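Acetylene hydratase Ahy (Pelobacter acetylenicus, PDB 2E7Z) catalyses the hydration of acetylene to acetaldehyde, using a tungsten-bis(molybdopterin guanine dinucleotide) cofactor and a [4Fe-4S] cluster. Local coordinates at residues 89-94 / 406-411; 326-331 / 465-470; 382-387 / 470-475. All blocks are in the same frame, centred on the assembly; numbering follows the deposited sequence.

How the contacts relate
Contacts 2 and 3 are close neighbours, their centres 7 Å apart, and they share Glu470: one continuous run, 465-475, meets 326-331 with its first half and 382-387 with its second. Ala326 N also lies 3.2 Å from Gly471 O, a probable hydrogen bond between the two contacts. Contact 1 is separate, with its centre 31 Å from that of contact 2 and 28 Å from that of contact 3; there helix 80-98 packs on the sheet that includes strand 408-412. Along the chain the segments come as 89-94, 326-331, 382-387, 406-411, 465-470 and 470-475, so the three contacts interlace distant parts of the molybdopterin oxidoreductase region.

Contact 1: residues 89-94 / 406-411; sequences EKLKKI and VKAFFA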
# COMPACT_ATOMS: atom_id res chain seq x y z
N GLU A 89 4.08 26.01 17.92
CA GLU A 89 4.57 27.36 17.69
C GLU A 89 5.17 27.51 16.29
O GLU A 89 4.88 28.47 15.58
CB GLU A 89 5.62 27.73 18.74
CG GLU A 89 6.24 29.11 18.53
CD GLU A 89 7.45 29.36 19.42
OE1 GLU A 89 7.98 28.39 20.04
OE2 GLU A 89 7.87 30.53 19.51
N LYS A 90 6.01 26.55 15.90
CA LYS A 90 6.64 26.61 14.58
C LYS A 90 5.64 26.40 13.45
O LYS A 90 5.70 27.09 12.43
CB LYS A 90 7.78 25.60 14.48
CG LYS A 90 8.55 25.70 13.17
CD LYS A 90 10.04 25.41 13.30
CE LYS A 90 10.84 26.26 12.32
NZ LYS A 90 12.26 25.89 12.22
N LEU A 91 4.71 25.46 13.62
CA LEU A 91 3.68 25.25 12.61
C LEU A 91 2.80 26.49 12.42
O LEU A 91 2.45 26.83 11.30
CB LEU A 91 2.82 24.06 13.01
CG LEU A 91 1.74 23.64 12.02
CD1 LEU A 91 2.38 23.24 10.71
CD2 LEU A 91 0.94 22.50 12.63
N LYS A 92 2.45 27.16 13.51
CA LYS A 92 1.67 28.40 13.39
C LYS A 92 2.40 29.44 12.54
O LYS A 92 1.79 30.09 11.69
CB LYS A 92 1.37 29.00 14.77
CG LYS A 92 0.28 28.26 15.51
CD LYS A 92 0.22 28.73 16.97
CE LYS A 92 -0.83 27.96 17.73
NZ LYS A 92 -0.87 28.39 19.17
N LYS A 93 3.70 29.59 12.76
CA LYS A 93 4.50 30.54 11.98
C LYS A 93 4.56 30.15 10.51
O LYS A 93 4.43 31.01 9.62
CB LYS A 93 5.93 30.66 12.55
CG LYS A 93 5.98 31.38 13.89
CD LYS A 93 7.38 31.28 14.52
CE LYS A 93 8.40 32.18 13.81
NZ LYS A 93 7.98 33.63 13.81
N ILE A 94 4.73 28.85 10.26
CA ILE A 94 4.79 28.35 8.89
C ILE A 94 3.45 28.59 8.17
O ILE A 94 3.40 29.09 7.02
CB ILE A 94 5.21 26.87 8.88
CG1 ILE A 94 6.68 26.77 9.30
CG2 ILE A 94 4.98 26.26 7.49
CD1 ILE A 94 7.10 25.34 9.66
N VAL A 406 5.70 23.97 0.30
CA VAL A 406 5.35 23.10 1.43
C VAL A 406 6.57 23.16 2.35
O VAL A 406 7.70 22.96 1.89
CB VAL A 406 5.09 21.67 0.97
CG1 VAL A 406 5.00 20.70 2.17
CG2 VAL A 406 3.82 21.62 0.14
N LYS A 407 6.34 23.52 3.62
CA LYS A 407 7.42 23.87 4.53
C LYS A 407 7.32 23.17 5.86
O LYS A 407 8.28 23.27 6.63
CB LYS A 407 7.45 25.40 4.75
CG LYS A 407 7.93 26.13 3.50
CD LYS A 407 9.43 25.95 3.29
CE LYS A 407 9.87 26.73 2.06
NZ LYS A 407 11.32 26.55 1.91
N ALA A 408 6.21 22.49 6.15
CA ALA A 408 6.13 21.60 7.31
C ALA A 408 5.79 20.20 6.82
O ALA A 408 4.96 20.07 5.92
CB ALA A 408 5.08 22.07 8.33
N PHE A 409 6.40 19.18 7.41
CA PHE A 409 6.21 17.82 6.96
C PHE A 409 6.16 16.87 8.16
O PHE A 409 7.07 16.86 9.01
CB PHE A 409 7.29 17.44 5.95
CG PHE A 409 7.11 16.06 5.34
CD1 PHE A 409 7.69 14.92 5.91
CD2 PHE A 409 6.35 15.92 4.18
CE1 PHE A 409 7.51 13.66 5.31
CE2 PHE A 409 6.22 14.66 3.55
CZ PHE A 409 6.76 13.55 4.14
N PHE A 410 5.07 16.09 8.25
CA PHE A 410 4.92 15.10 9.31
C PHE A 410 4.97 13.71 8.69
O PHE A 410 4.22 13.42 7.74
CB PHE A 410 3.60 15.20 10.09
CG PHE A 410 3.37 16.48 10.83
CD1 PHE A 410 4.34 17.44 11.00
CD2 PHE A 410 2.10 16.69 11.39
CE1 PHE A 410 4.08 18.63 11.72
CE2 PHE A 410 1.83 17.85 12.11
CZ PHE A 410 2.84 18.80 12.30
N ALA A 411 5.79 12.84 9.26
CA ALA A 411 5.89 11.43 8.87
C ALA A 411 5.32 10.60 10.00
O ALA A 411 5.92 10.58 11.10
CB ALA A 411 7.33 11.03 8.56
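Lys407 NZ is gripped by two acceptors, the carboxylate of Glu401 and the carbonyl oxygen of Asn432, while the root of the same side chain lies against helix 80-98. There Lys407 CB meets Ile94 CG2 at 3.8 Å, the two side chains crossing at about a right angle. The lysine chain bends at chi2 (-73°), which carries the ammonium end away from the helix and leaves only its aliphatic base at the interface.

Most of the other contacts are methyl against methyl or methyl against ring. Two helix residues share Ala408 CB: Leu91 CD1 touches it at 3.8 Å and Ile94 CD1 at 4.1 Å. Ile94 CD1 also lies 3.9 Å from Lys407 O. With CG of Leu91 anti to the backbone N (chi1 -177°), its two methyls part company: CD1 goes to Ala408, and CD2 reaches Phe410 CZ at 4.2 Å, coming obliquely upon the ring.

This is the helix-on-sheet layer of an alpha/beta domain. The axes of 89-94 and strand 408-411 pass 10.1 Å apart, with their directions at 134°, and helix 80-98 runs into strand 103-107, the parallel neighbour of 408-412. Ile94 also touches Leu435 on the neighbouring strand at the other edge. Phe409 points to the opposite face of the sheet, where helix 391-400 covers it. No hydrogen bond joins the two segments; shape and apolar burial hold helix and strand together, and the ammonium group of Lys407 finds its partners, Glu401 and Asn432, away from the helix.

Contact 2: residues 326-331 / 465-470; sequences APHSDL and VQPNWE
Leu331 CD1 packs against the Gln466-Pro467 peptide, 3.7 Å from Gln466 O and 4.0 Å from Pro467 CD. The cis bond before Pro467 explains this double touch, since it sets the carbonyl oxygen and CD on the same edge of the peptide. Pro467 CD is shared: His328 CD2 comes to 3.8 Å of it, the imidazole and the pyrrolidine ring crossing at about a right angle. Further along, Pro327 CB rests on Glu470 CD at 3.9 Å. The glutamate chain leaves its backbone with CG anti to N (chi1 -179°) and then bends at chi2, which lays the carboxylate across the proline. A water accepts from His328 N at 3.0 Å and donates to Glu470 OE1 at 2.7 Å, the one polar bridge between the segments.

The second shell is polar. His328 ND1 takes the backbone N-H of Asp330 at 3.1 Å, in the ring plane, within a type I turn from His328 to Leu331; NE2 bonds to Tyr537 O, so the ring is pinned at both nitrogens. Glu470 is held by Ile334 N through OE1 and by Ser335 through OE2. Cut back to an alanine, position Glu470 would lose the carboxylate, which is likely to leave the bridging water and the Ile334 N-H without their acceptor and a gap beside Pro327.

Both segments are loops. Helices 513-520 and 528-531 close over Leu331 and Val465, helix 369-376 borders Pro327, the start of helix 334-337 meets the carboxylate, and strand 536-538 supplies the carbonyl that holds His328.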
# COMPACT_ATOMS: atom_id res chain seq x y z
N ALA A 326 -17.71 -1.30 2.25
CA ALA A 326 -18.52 -0.18 2.70
C ALA A 326 -17.94 0.26 4.03
O ALA A 326 -17.28 -0.55 4.70
CB ALA A 326 -19.95 -0.64 2.94
N PRO A 327 -18.28 1.48 4.48
CA PRO A 327 -18.07 1.81 5.89
C PRO A 327 -18.75 0.76 6.77
O PRO A 327 -19.83 0.28 6.41
CB PRO A 327 -18.72 3.19 6.04
CG PRO A 327 -18.67 3.79 4.64
CD PRO A 327 -18.96 2.58 3.75
N HIS A 328 -18.12 0.37 7.87
CA HIS A 328 -18.68 -0.74 8.65
C HIS A 328 -20.06 -0.35 9.18
O HIS A 328 -20.23 0.75 9.73
CB HIS A 328 -17.74 -1.07 9.81
CG HIS A 328 -18.00 -2.40 10.45
ND1 HIS A 328 -19.16 -2.69 11.15
CD2 HIS A 328 -17.24 -3.52 10.49
CE1 HIS A 328 -19.09 -3.94 11.60
NE2 HIS A 328 -17.94 -4.46 11.21
N SER A 329 -21.04 -1.23 8.99
CA SER A 329 -22.42 -0.91 9.34
C SER A 329 -22.66 -0.67 10.82
O SER A 329 -23.64 -0.02 11.18
CB SER A 329 -23.38 -2.02 8.84
OG SER A 329 -23.06 -3.25 9.47
N ASP A 330 -21.77 -1.17 11.69
CA ASP A 330 -21.99 -1.11 13.15
C ASP A 330 -21.32 0.13 13.77
O ASP A 330 -21.54 0.39 14.96
CB ASP A 330 -21.32 -2.31 13.86
CG ASP A 330 -22.02 -3.64 13.62
OD1 ASP A 330 -23.22 -3.69 13.23
OD2 ASP A 330 -21.32 -4.67 13.86
N LEU A 331 -20.50 0.86 13.01
CA LEU A 331 -19.54 1.83 13.58
C LEU A 331 -19.74 3.23 13.01
O LEU A 331 -20.30 3.39 11.91
CB LEU A 331 -18.10 1.36 13.29
CG LEU A 331 -17.75 -0.09 13.62
CD1 LEU A 331 -16.30 -0.39 13.18
CD2 LEU A 331 -17.94 -0.33 15.13
N VAL A 465 -9.74 -1.24 17.56
CA VAL A 465 -10.96 -1.63 16.88
C VAL A 465 -10.72 -1.48 15.38
O VAL A 465 -10.28 -0.43 14.92
CB VAL A 465 -12.15 -0.73 17.31
CG1 VAL A 465 -13.37 -0.88 16.37
CG2 VAL A 465 -12.55 -1.05 18.75
N GLN A 466 -11.03 -2.53 14.64
CA GLN A 466 -10.93 -2.50 13.17
C GLN A 466 -12.33 -2.34 12.57
O GLN A 466 -13.32 -2.52 13.27
CB GLN A 466 -10.31 -3.81 12.68
CG GLN A 466 -8.86 -3.92 13.11
CD GLN A 466 -8.11 -5.01 12.38
OE1 GLN A 466 -8.63 -6.11 12.21
NE2 GLN A 466 -6.86 -4.72 11.97
N PRO A 467 -12.42 -2.07 11.26
CA PRO A 467 -11.31 -1.92 10.30
C PRO A 467 -10.73 -0.51 10.23
O PRO A 467 -11.46 0.47 10.38
CB PRO A 467 -11.97 -2.28 8.97
CG PRO A 467 -13.41 -1.77 9.12
CD PRO A 467 -13.74 -2.02 10.60
N ASN A 468 -9.41 -0.43 10.00
CA ASN A 468 -8.76 0.86 9.82
C ASN A 468 -8.37 1.23 8.41
O ASN A 468 -7.76 2.28 8.16
CB ASN A 468 -7.63 0.95 10.80
CG ASN A 468 -8.16 0.98 12.23
OD1 ASN A 468 -7.99 0.03 13.01
ND2 ASN A 468 -8.91 2.04 12.53
N TRP A 469 -8.79 0.37 7.48
CA TRP A 469 -8.95 0.76 6.09
C TRP A 469 -10.45 0.68 5.85
O TRP A 469 -11.04 -0.41 5.85
CB TRP A 469 -8.22 -0.21 5.16
CG TRP A 469 -6.72 0.01 5.05
CD1 TRP A 469 -6.03 1.17 5.30
CD2 TRP A 469 -5.75 -0.95 4.61
NE1 TRP A 469 -4.69 0.98 5.04
CE2 TRP A 469 -4.49 -0.31 4.62
CE3 TRP A 469 -5.83 -2.29 4.23
CZ2 TRP A 469 -3.33 -0.97 4.26
CZ3 TRP A 469 -4.66 -2.94 3.88
CH2 TRP A 469 -3.44 -2.29 3.89
N GLU A 470 -11.06 1.85 5.68
CA GLU A 470 -12.51 1.91 5.57
C GLU A 470 -12.96 1.32 4.25
O GLU A 470 -12.54 1.77 3.17
CB GLU A 470 -12.98 3.34 5.76
CG GLU A 470 -14.50 3.49 5.68
CD GLU A 470 -15.10 4.37 6.78
OE1 GLU A 470 -15.19 3.90 7.93
OE2 GLU A 470 -15.51 5.52 6.50
O HOH W 1 -15.39 1.30 8.56

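Contact 3: residues 382-387 / 470-475; sequences HNMGAF and EGIPFG
Glu470 O accepts two hydrogen bonds from 382-387. Asn383 ND2 comes in on a lone pair, in the carbonyl plane, at 3.0 Å and nearly straight (162°); Met384 N donates at 2.9 Å from a position tilted out of that plane. Asn383 CA adds a C-H...O contact at 3.3 Å. The other end of the same amide is also satisfied, because Asn383 OD1 accepts from Tyr153 N, which settles the orientation of the amide and probably holds it there.

A water joins two more backbone groups, one from each segment, to the His382 ring. It accepts from Glu470 N at 2.9 Å, donates to Met384 O at 2.8 Å, and lies in the ring plane of His382, 2.9 Å from ND1. Met384 sits at the corner of a classic gamma turn (phi 71°, psi -74°), closed by a weak bond from Gly385 N to Asn383 O, and this tight reversal presents its N-H to Glu470 O directly and its carbonyl to Glu470 N through the water.

Gly471 has backbone angles that call for glycine, and a side chain there would run into Asn383 ND2. Beyond it the chain enters strand 474-476, paired antiparallel with 536-538. Met384, bent at chi2 and chi3, brings CE to 3.9 Å from Ile472 CG1, the two side chains crossing at about a right angle. Phe155 touches both, and the Met384 side chain lies about 11 Å from the tungsten ion.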
# COMPACT_ATOMS: atom_id res chain seq x y z
N HIS A 382 -13.90 7.64 2.27
CA HIS A 382 -12.44 7.46 2.35
C HIS A 382 -12.19 5.97 2.25
O HIS A 382 -11.95 5.30 3.25
CB HIS A 382 -11.92 8.03 3.67
CG HIS A 382 -10.43 8.00 3.78
ND1 HIS A 382 -9.76 6.95 4.37
CD2 HIS A 382 -9.49 8.89 3.38
CE1 HIS A 382 -8.46 7.22 4.36
NE2 HIS A 382 -8.27 8.38 3.75
N ASN A 383 -12.26 5.44 1.03
CA ASN A 383 -12.14 4.00 0.81
C ASN A 383 -10.68 3.57 0.77
O ASN A 383 -9.96 3.83 -0.21
CB ASN A 383 -12.90 3.70 -0.48
CG ASN A 383 -13.15 2.20 -0.74
OD1 ASN A 383 -13.48 1.85 -1.88
ND2 ASN A 383 -13.01 1.33 0.25
N MET A 384 -10.27 2.90 1.85
CA MET A 384 -8.89 2.42 2.10
C MET A 384 -7.95 3.59 2.37
O MET A 384 -7.61 3.84 3.53
CB MET A 384 -8.38 1.49 0.96
CG MET A 384 -9.39 0.40 0.49
SD MET A 384 -10.09 -0.62 1.82
CE MET A 384 -8.75 -1.83 2.00
N GLY A 385 -7.60 4.35 1.32
CA GLY A 385 -6.82 5.59 1.45
C GLY A 385 -7.29 6.45 0.31
O GLY A 385 -7.38 5.94 -0.81
N ALA A 386 -7.67 7.70 0.57
CA ALA A 386 -8.33 8.49 -0.46
C ALA A 386 -8.11 9.96 -0.29
O ALA A 386 -7.77 10.46 0.79
CB ALA A 386 -9.85 8.19 -0.48
N PHE A 387 -8.34 10.66 -1.39
CA PHE A 387 -8.27 12.13 -1.47
C PHE A 387 -6.83 12.51 -1.15
O PHE A 387 -6.50 13.08 -0.10
CB PHE A 387 -9.30 12.82 -0.56
CG PHE A 387 -10.65 12.14 -0.59
CD1 PHE A 387 -11.32 11.97 -1.79
CD2 PHE A 387 -11.26 11.68 0.56
CE1 PHE A 387 -12.55 11.33 -1.85
CE2 PHE A 387 -12.54 11.06 0.51
CZ PHE A 387 -13.16 10.88 -0.72
N GLU A 470 -11.06 1.85 5.68
CA GLU A 470 -12.51 1.91 5.57
C GLU A 470 -12.96 1.32 4.25
O GLU A 470 -12.54 1.77 3.17
CB GLU A 470 -12.98 3.34 5.76
CG GLU A 470 -14.50 3.49 5.68
CD GLU A 470 -15.10 4.37 6.78
OE1 GLU A 470 -15.19 3.90 7.93
OE2 GLU A 470 -15.51 5.52 6.50
N GLY A 471 -13.79 0.30 4.36
CA GLY A 471 -14.16 -0.51 3.18
C GLY A 471 -14.13 -1.97 3.57
O GLY A 471 -15.00 -2.75 3.18
N ILE A 472 -13.16 -2.37 4.38
CA ILE A 472 -13.09 -3.77 4.78
C ILE A 472 -14.38 -4.13 5.53
O ILE A 472 -14.75 -3.43 6.47
CB ILE A 472 -11.87 -4.04 5.68
CG1 ILE A 472 -10.58 -3.66 4.97
CG2 ILE A 472 -11.83 -5.53 6.10
CD1 ILE A 472 -9.33 -3.80 5.87
N PRO A 473 -15.11 -5.17 5.08
CA PRO A 473 -16.42 -5.45 5.64
C PRO A 473 -16.44 -6.28 6.94
O PRO A 473 -17.40 -7.00 7.19
CB PRO A 473 -17.10 -6.23 4.50
CG PRO A 473 -16.00 -6.95 3.84
CD PRO A 473 -14.79 -6.05 3.94
N PHE A 474 -15.38 -6.18 7.74
CA PHE A 474 -15.37 -6.78 9.07
C PHE A 474 -14.30 -6.08 9.87
O PHE A 474 -13.42 -5.41 9.31
CB PHE A 474 -15.05 -8.28 9.00
CG PHE A 474 -13.67 -8.57 8.48
CD1 PHE A 474 -13.43 -8.69 7.12
CD2 PHE A 474 -12.60 -8.73 9.36
CE1 PHE A 474 -12.16 -8.95 6.65
CE2 PHE A 474 -11.32 -8.98 8.89
CZ PHE A 474 -11.10 -9.09 7.53
N GLY A 475 -14.36 -6.27 11.18
CA GLY A 475 -13.27 -5.82 12.04
C GLY A 475 -12.90 -6.91 13.02
O GLY A 475 -13.80 -7.54 13.60
O HOH W 2 -9.49 4.26 5.54